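Local coordinates for protein aminopeptidase C (Lactobacillus rhamnosus, PDB 4K7C) that probably removes residues from the amino termini of peptides as a cysteine aminopeptidase of the papain-related peptidase C1-like family, assembled from six subunits, at residues A[230-233]-A[237-240]; A[153-158]-A[224-229]. All coordinates share one frame; numbering follows the deposited sequence.

In the fold
The two contacts follow each other along the chain and share strand 226-231, their centres about 13 Å apart and on the same side of the chain's centre. Contact 2 comes first: it sets the start of that strand against the loop 153-158, which follows helix 142-152, and thereby spans the 65 mostly helical residues that separate its segments. Contact 1 lies further out, about 33 Å from the chain centre, where the strand turns back into strand 237-243. Between them, Glu-229 OE1 is bonded to Tyr-237 OH, and Phe-228 pairs through its backbone with Asp-240. The hairpin thus has a buried root and a more exposed outer end, and both contacts reach a second subunit of the hexamer.

Contact 1 of 2, residues A[230-233]-A[237-240]; sequences YRDD and YHID
Tyr-230 and His-238 form the closely packed face of a two-stranded antiparallel beta hairpin. They are a hydrogen-bonded pair, with Tyr-230 N donating to His-238 O at 3.0 Å and His-238 N to Tyr-230 O at 2.8 Å. The His-238 CB lies over one face of the phenol ring, a CH-pi contact 3.9 Å from the centroid. Beyond it the imidazole runs nearly parallel to the phenol, planes at 23°, but slid so far that the rings barely overlap; His-238 CD2 comes to 3.4 Å from Tyr-230 CE2. His-238 CG, beside the backbone N and anti to the carbonyl carbon (chi1 -59°), carries the imidazole toward the turn and Asp-232. Tyr-230 also packs on Ile-89 and Phe-228.

The other face, carrying Arg-231 and Tyr-237, is looser between the strands. Tyr-237 CB sits over the centre of one guanidinium face, 3.9 Å from Arg-231 CZ, and the polar atoms of the group turn to other partners: NH1 to Lys-235 O in the turn, NH2 to Phe-52 O of a second subunit. Tyr-237 OH is bonded to Glu-229.

At the solvent side, where Asp-233 is exposed, the turn is tied down by Asp-232, whose OD1 accepts from Asn-236 N. Its OD2 receives His-238 NE2 at 3.0 Å, a nearly straight bond in the imidazole plane that meets the oxygen from above the carboxylate plane.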
ATOM      1  N   TYR A 230     -16.784  -8.575  33.237  1.00 22.17           N
ATOM      2  CA  TYR A 230     -16.658  -7.289  32.607  1.00 21.59           C
ATOM      3  C   TYR A 230     -16.417  -6.176  33.652  1.00 22.71           C
ATOM      4  O   TYR A 230     -16.570  -6.392  34.835  1.00 22.38           O
ATOM      5  CB  TYR A 230     -17.877  -6.938  31.767  1.00 21.13           C
ATOM      6  CG  TYR A 230     -19.123  -6.712  32.572  1.00 23.49           C
ATOM      7  CD1 TYR A 230     -19.970  -7.780  32.942  1.00 23.53           C
ATOM      8  CD2 TYR A 230     -19.467  -5.434  32.978  1.00 22.35           C
ATOM      9  CE1 TYR A 230     -21.072  -7.580  33.715  1.00 22.44           C
ATOM     10  CE2 TYR A 230     -20.601  -5.233  33.717  1.00 25.65           C
ATOM     11  CZ  TYR A 230     -21.370  -6.314  34.096  1.00 23.20           C
ATOM     12  OH  TYR A 230     -22.463  -6.057  34.815  1.00 25.36           O
ATOM     13  N   ARG A 231     -15.954  -5.038  33.165  1.00 21.80           N
ATOM     14  CA  ARG A 231     -15.882  -3.804  33.913  1.00 24.34           C
ATOM     15  C   ARG A 231     -16.864  -2.829  33.329  1.00 24.32           C
ATOM     16  O   ARG A 231     -16.923  -2.607  32.095  1.00 23.39           O
ATOM     17  CB  ARG A 231     -14.477  -3.198  33.902  1.00 27.94           C
ATOM     18  CG  ARG A 231     -13.584  -3.925  34.847  1.00 26.65           C
ATOM     19  CD  ARG A 231     -12.417  -3.123  35.331  1.00 29.64           C
ATOM     20  NE  ARG A 231     -11.510  -3.956  36.139  1.00 27.59           N
ATOM     21  CZ  ARG A 231     -11.279  -3.748  37.430  1.00 29.86           C
ATOM     22  NH1 ARG A 231     -11.897  -2.750  38.084  1.00 32.18           N
ATOM     23  NH2 ARG A 231     -10.452  -4.514  38.078  1.00 25.57           N
ATOM     24  N   ASP A 232     -17.692  -2.267  34.228  1.00 22.60           N
ATOM     25  CA  ASP A 232     -18.640  -1.252  33.845  1.00 23.16           C
ATOM     26  C   ASP A 232     -17.945   0.096  33.595  1.00 24.13           C
ATOM     27  O   ASP A 232     -16.752   0.204  33.774  1.00 22.51           O
ATOM     28  CB  ASP A 232     -19.798  -1.162  34.843  1.00 21.88           C
ATOM     29  CG  ASP A 232     -19.386  -0.607  36.207  1.00 21.53           C
ATOM     30  OD1 ASP A 232     -18.454   0.222  36.320  1.00 23.00           O
ATOM     31  OD2 ASP A 232     -20.129  -0.949  37.122  1.00 21.90           O
ATOM     32  N   ASP A 233     -18.731   1.077  33.159  1.00 22.12           N
ATOM     33  CA  ASP A 233     -18.227   2.388  32.769  1.00 24.47           C
ATOM     34  C   ASP A 233     -17.701   3.147  33.988  1.00 27.21           C
ATOM     35  O   ASP A 233     -16.963   4.097  33.798  1.00 27.26           O
ATOM     36  CB  ASP A 233     -19.327   3.204  32.081  1.00 25.16           C
ATOM     37  CG  ASP A 233     -19.790   2.577  30.746  1.00 24.36           C
ATOM     38  OD1 ASP A 233     -18.989   1.821  30.177  1.00 23.54           O
ATOM     39  OD2 ASP A 233     -20.966   2.875  30.357  1.00 26.90           O
ATOM     40  N   TYR A 237     -15.522  -3.980  38.509  1.00 21.61           N
ATOM     41  CA  TYR A 237     -15.486  -5.330  37.991  1.00 22.24           C
ATOM     42  C   TYR A 237     -16.739  -6.096  38.408  1.00 22.22           C
ATOM     43  O   TYR A 237     -17.229  -5.940  39.534  1.00 22.95           O
ATOM     44  CB  TYR A 237     -14.249  -6.032  38.550  1.00 21.28           C
ATOM     45  CG  TYR A 237     -14.179  -7.543  38.335  1.00 20.85           C
ATOM     46  CD1 TYR A 237     -13.591  -8.074  37.180  1.00 20.61           C
ATOM     47  CD2 TYR A 237     -14.671  -8.427  39.283  1.00 21.30           C
ATOM     48  CE1 TYR A 237     -13.501  -9.463  36.986  1.00 22.14           C
ATOM     49  CE2 TYR A 237     -14.609  -9.804  39.090  1.00 23.89           C
ATOM     50  CZ  TYR A 237     -14.020 -10.327  37.942  1.00 21.06           C
ATOM     51  OH  TYR A 237     -13.940 -11.681  37.823  1.00 21.47           O
ATOM     52  N   HIS A 238     -17.210  -6.954  37.503  1.00 20.50           N
ATOM     53  CA  HIS A 238     -18.363  -7.843  37.725  1.00 21.32           C
ATOM     54  C   HIS A 238     -18.092  -9.214  37.148  1.00 21.39           C
ATOM     55  O   HIS A 238     -17.433  -9.342  36.078  1.00 18.93           O
ATOM     56  CB  HIS A 238     -19.645  -7.297  37.054  1.00 23.24           C
ATOM     57  CG  HIS A 238     -20.048  -5.940  37.521  1.00 26.38           C
ATOM     58  ND1 HIS A 238     -20.897  -5.758  38.588  1.00 29.12           N
ATOM     59  CD2 HIS A 238     -19.812  -4.698  37.021  1.00 28.17           C
ATOM     60  CE1 HIS A 238     -21.118  -4.460  38.766  1.00 28.58           C
ATOM     61  NE2 HIS A 238     -20.468  -3.792  37.834  1.00 27.79           N
ATOM     62  N   ILE A 239     -18.544 -10.258  37.873  1.00 20.03           N
ATOM     63  CA  ILE A 239     -18.502 -11.620  37.382  1.00 21.23           C
ATOM     64  C   ILE A 239     -19.834 -12.315  37.628  1.00 22.87           C
ATOM     65  O   ILE A 239     -20.372 -12.234  38.723  1.00 21.79           O
ATOM     66  CB  ILE A 239     -17.343 -12.420  37.961  1.00 22.86           C
ATOM     67  CG1 ILE A 239     -17.341 -13.788  37.303  1.00 24.07           C
ATOM     68  CG2 ILE A 239     -17.343 -12.479  39.475  1.00 23.27           C
ATOM     69  CD1 ILE A 239     -16.098 -14.551  37.605  1.00 26.67           C
ATOM     70  N   ASP A 240     -20.368 -12.929  36.585  1.00 20.32           N
ATOM     71  CA  ASP A 240     -21.641 -13.596  36.670  1.00 23.09           C
ATOM     72  C   ASP A 240     -21.370 -15.025  36.140  1.00 23.45           C
ATOM     73  O   ASP A 240     -20.962 -15.221  34.990  1.00 26.41           O
ATOM     74  CB  ASP A 240     -22.647 -12.807  35.860  1.00 25.16           C
ATOM     75  CG  ASP A 240     -24.061 -13.199  36.089  1.00 32.92           C
ATOM     76  OD1 ASP A 240     -24.304 -14.249  36.708  1.00 33.10           O
ATOM     77  OD2 ASP A 240     -24.930 -12.450  35.562  1.00 29.90           O
TER

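Contact 2 of 2, residues A[153-158]-A[224-229]; sequences GIVPKS and TKFDFE
Val-155 CG1 meets the CE1 side of the Phe-226 ring obliquely, 3.6 Å from CE1, at the first point where the loop 153-158 meets strand 226-231. The loop leaves helix 142-152 at Gly-153, whose positive phi of 66° ends the helical run. Ile-154 then turns its side chain away from the strand and packs on Phe-249, Tyr-98 and Thr-99. At Val-155, CG1 sits beside the backbone N (chi1 -55°), the branch that reaches Phe-226.

Pro-156 follows and makes the larger share of the loop's contact. Its CD lies 3.7 Å from Phe-226 CE2, while CG approaches Phe-228 CE1 at 3.9 Å, so one pyrrolidine ring serves two phenylalanines on alternate positions of the strand. Both phenylalanines stand at the root of the beta hairpin 226-243, in a buried apolar cluster to which helix 245-253 adds Phe-248 and strand 237-243 adds Leu-243: Phe-248 touches Pro-156 and Phe-226 and meets the Phe-228 ring edge-to-face. No hydrogen bond joins loop and strand.

Past the proline, Lys-157 NZ is hydrogen-bonded to Gln-96 OE1; Ser-158 OG bonds a glycerol, probably from the crystallisation liquor, and the residue packs on Thr-49 of a second subunit.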
ATOM      1  N   GLY A 153     -31.624 -18.189  22.935  1.00 16.88           N
ATOM      2  CA  GLY A 153     -31.075 -17.059  23.666  1.00 14.72           C
ATOM      3  C   GLY A 153     -29.978 -16.338  22.946  1.00 17.25           C
ATOM      4  O   GLY A 153     -30.041 -16.239  21.729  1.00 15.71           O
ATOM      5  N   ILE A 154     -29.048 -15.778  23.673  1.00 16.01           N
ATOM      6  CA  ILE A 154     -27.983 -14.996  23.068  1.00 16.79           C
ATOM      7  C   ILE A 154     -26.796 -15.033  24.018  1.00 16.32           C
ATOM      8  O   ILE A 154     -26.919 -15.336  25.218  1.00 16.02           O
ATOM      9  CB  ILE A 154     -28.461 -13.537  22.685  1.00 19.26           C
ATOM     10  CG1 ILE A 154     -27.532 -12.861  21.621  1.00 22.50           C
ATOM     11  CG2 ILE A 154     -28.634 -12.623  23.904  1.00 18.46           C
ATOM     12  CD1 ILE A 154     -27.290 -13.674  20.350  1.00 22.99           C
ATOM     13  N   VAL A 155     -25.638 -14.704  23.482  1.00 16.22           N
ATOM     14  CA  VAL A 155     -24.399 -14.599  24.223  1.00 16.04           C
ATOM     15  C   VAL A 155     -23.593 -13.323  23.855  1.00 18.42           C
ATOM     16  O   VAL A 155     -23.749 -12.791  22.738  1.00 17.11           O
ATOM     17  CB  VAL A 155     -23.516 -15.862  24.062  1.00 17.75           C
ATOM     18  CG1 VAL A 155     -24.288 -17.108  24.447  1.00 15.69           C
ATOM     19  CG2 VAL A 155     -22.912 -15.998  22.669  1.00 16.80           C
ATOM     20  N   PRO A 156     -22.741 -12.869  24.769  1.00 16.24           N
ATOM     21  CA  PRO A 156     -21.744 -11.860  24.412  1.00 17.19           C
ATOM     22  C   PRO A 156     -20.925 -12.305  23.209  1.00 16.08           C
ATOM     23  O   PRO A 156     -20.594 -13.447  23.013  1.00 16.17           O
ATOM     24  CB  PRO A 156     -20.858 -11.815  25.637  1.00 15.67           C
ATOM     25  CG  PRO A 156     -21.744 -12.239  26.761  1.00 17.89           C
ATOM     26  CD  PRO A 156     -22.455 -13.394  26.136  1.00 17.67           C
ATOM     27  N   LYS A 157     -20.507 -11.327  22.433  1.00 18.69           N
ATOM     28  CA  LYS A 157     -19.604 -11.555  21.336  1.00 18.68           C
ATOM     29  C   LYS A 157     -18.327 -12.296  21.730  1.00 17.95           C
ATOM     30  O   LYS A 157     -17.910 -13.218  21.052  1.00 19.09           O
ATOM     31  CB  LYS A 157     -19.315 -10.206  20.602  1.00 20.00           C
ATOM     32  CG  LYS A 157     -18.641 -10.461  19.220  1.00 23.20           C
ATOM     33  CD  LYS A 157     -18.103  -9.176  18.651  1.00 27.95           C
ATOM     34  CE  LYS A 157     -17.490  -9.365  17.320  1.00 31.57           C
ATOM     35  NZ  LYS A 157     -18.583  -9.944  16.465  1.00 33.64           N
ATOM     36  N   SER A 158     -17.711 -11.928  22.836  1.00 17.18           N
ATOM     37  CA  SER A 158     -16.510 -12.600  23.320  1.00 19.01           C
ATOM     38  C   SER A 158     -16.685 -14.067  23.566  1.00 19.13           C
ATOM     39  O   SER A 158     -15.733 -14.773  23.559  1.00 18.09           O
ATOM     40  CB  SER A 158     -15.990 -11.958  24.621  1.00 19.10           C
ATOM     41  OG  SER A 158     -16.933 -12.114  25.666  1.00 18.70           O
ATOM     42  N   THR A 224     -23.176 -23.535  25.653  1.00 20.71           N
ATOM     43  CA  THR A 224     -24.306 -23.877  26.476  1.00 20.87           C
ATOM     44  C   THR A 224     -24.230 -23.297  27.931  1.00 19.55           C
ATOM     45  O   THR A 224     -25.242 -23.107  28.601  1.00 20.39           O
ATOM     46  CB  THR A 224     -24.426 -25.422  26.589  1.00 22.63           C
ATOM     47  OG1 THR A 224     -23.166 -25.979  27.004  1.00 23.77           O
ATOM     48  CG2 THR A 224     -24.856 -26.041  25.228  1.00 24.32           C
ATOM     49  N   LYS A 225     -23.054 -23.022  28.405  1.00 18.00           N
ATOM     50  CA  LYS A 225     -22.836 -22.536  29.760  0.50 21.24           C
ATOM     51  C   LYS A 225     -21.563 -21.694  29.794  1.00 21.15           C
ATOM     52  O   LYS A 225     -20.506 -22.141  29.289  1.00 20.83           O
ATOM     53  CB  LYS A 225     -22.663 -23.742  30.662  0.50 23.56           C
ATOM     54  CG  LYS A 225     -22.358 -23.382  32.094  0.50 26.96           C
ATOM     55  CD  LYS A 225     -22.507 -24.585  32.999  0.50 31.32           C
ATOM     56  CE  LYS A 225     -21.168 -24.967  33.588  0.50 32.61           C
ATOM     57  NZ  LYS A 225     -21.421 -26.027  34.592  0.50 34.13           N
ATOM     58  N   PHE A 226     -21.610 -20.490  30.365  1.00 19.21           N
ATOM     59  CA  PHE A 226     -20.361 -19.691  30.423  1.00 19.05           C
ATOM     60  C   PHE A 226     -20.397 -18.718  31.591  1.00 19.66           C
ATOM     61  O   PHE A 226     -21.485 -18.355  32.111  1.00 19.44           O
ATOM     62  CB  PHE A 226     -20.222 -18.895  29.119  1.00 16.94           C
ATOM     63  CG  PHE A 226     -21.436 -18.015  28.814  1.00 17.50           C
ATOM     64  CD1 PHE A 226     -22.558 -18.543  28.210  1.00 19.73           C
ATOM     65  CD2 PHE A 226     -21.443 -16.740  29.155  1.00 16.18           C
ATOM     66  CE1 PHE A 226     -23.687 -17.755  27.958  1.00 17.40           C
ATOM     67  CE2 PHE A 226     -22.520 -15.908  28.893  1.00 15.81           C
ATOM     68  CZ  PHE A 226     -23.674 -16.420  28.287  1.00 16.55           C
ATOM     69  N   ASP A 227     -19.224 -18.234  31.958  1.00 20.79           N
ATOM     70  CA  ASP A 227     -19.075 -17.105  32.879  1.00 23.03           C
ATOM     71  C   ASP A 227     -18.930 -15.802  32.112  1.00 23.63           C
ATOM     72  O   ASP A 227     -18.341 -15.793  31.018  1.00 26.59           O
ATOM     73  CB  ASP A 227     -17.857 -17.293  33.743  1.00 24.03           C
ATOM     74  CG  ASP A 227     -17.975 -18.405  34.720  1.00 27.56           C
ATOM     75  OD1 ASP A 227     -19.029 -19.076  34.886  1.00 29.71           O
ATOM     76  OD2 ASP A 227     -16.940 -18.578  35.408  1.00 29.96           O
ATOM     77  N   PHE A 228     -19.490 -14.728  32.650  1.00 25.74           N
ATOM     78  CA  PHE A 228     -19.439 -13.402  32.038  1.00 22.02           C
ATOM     79  C   PHE A 228     -18.692 -12.483  33.013  1.00 24.27           C
ATOM     80  O   PHE A 228     -19.155 -12.318  34.141  1.00 24.20           O
ATOM     81  CB  PHE A 228     -20.842 -12.942  31.844  1.00 22.11           C
ATOM     82  CG  PHE A 228     -21.000 -11.580  31.183  1.00 21.59           C
ATOM     83  CD1 PHE A 228     -20.184 -11.188  30.128  1.00 23.77           C
ATOM     84  CD2 PHE A 228     -22.016 -10.764  31.564  1.00 21.50           C
ATOM     85  CE1 PHE A 228     -20.347  -9.953  29.526  1.00 22.83           C
ATOM     86  CE2 PHE A 228     -22.246  -9.553  30.924  1.00 24.22           C
ATOM     87  CZ  PHE A 228     -21.400  -9.153  29.904  1.00 24.29           C
ATOM     88  N   GLU A 229     -17.524 -11.946  32.618  1.00 23.66           N
ATOM     89  CA  GLU A 229     -16.755 -11.033  33.424  1.00 21.65           C
ATOM     90  C   GLU A 229     -16.582  -9.711  32.614  1.00 21.84           C
ATOM     91  O   GLU A 229     -16.333  -9.784  31.420  1.00 19.17           O
ATOM     92  CB  GLU A 229     -15.340 -11.599  33.636  1.00 24.37           C
ATOM     93  CG  GLU A 229     -15.219 -12.825  34.515  1.00 25.59           C
ATOM     94  CD  GLU A 229     -13.771 -13.244  34.760  1.00 31.92           C
ATOM     95  OE1 GLU A 229     -13.105 -12.642  35.619  1.00 23.04           O
ATOM     96  OE2 GLU A 229     -13.351 -14.306  34.200  1.00 32.96           O
TER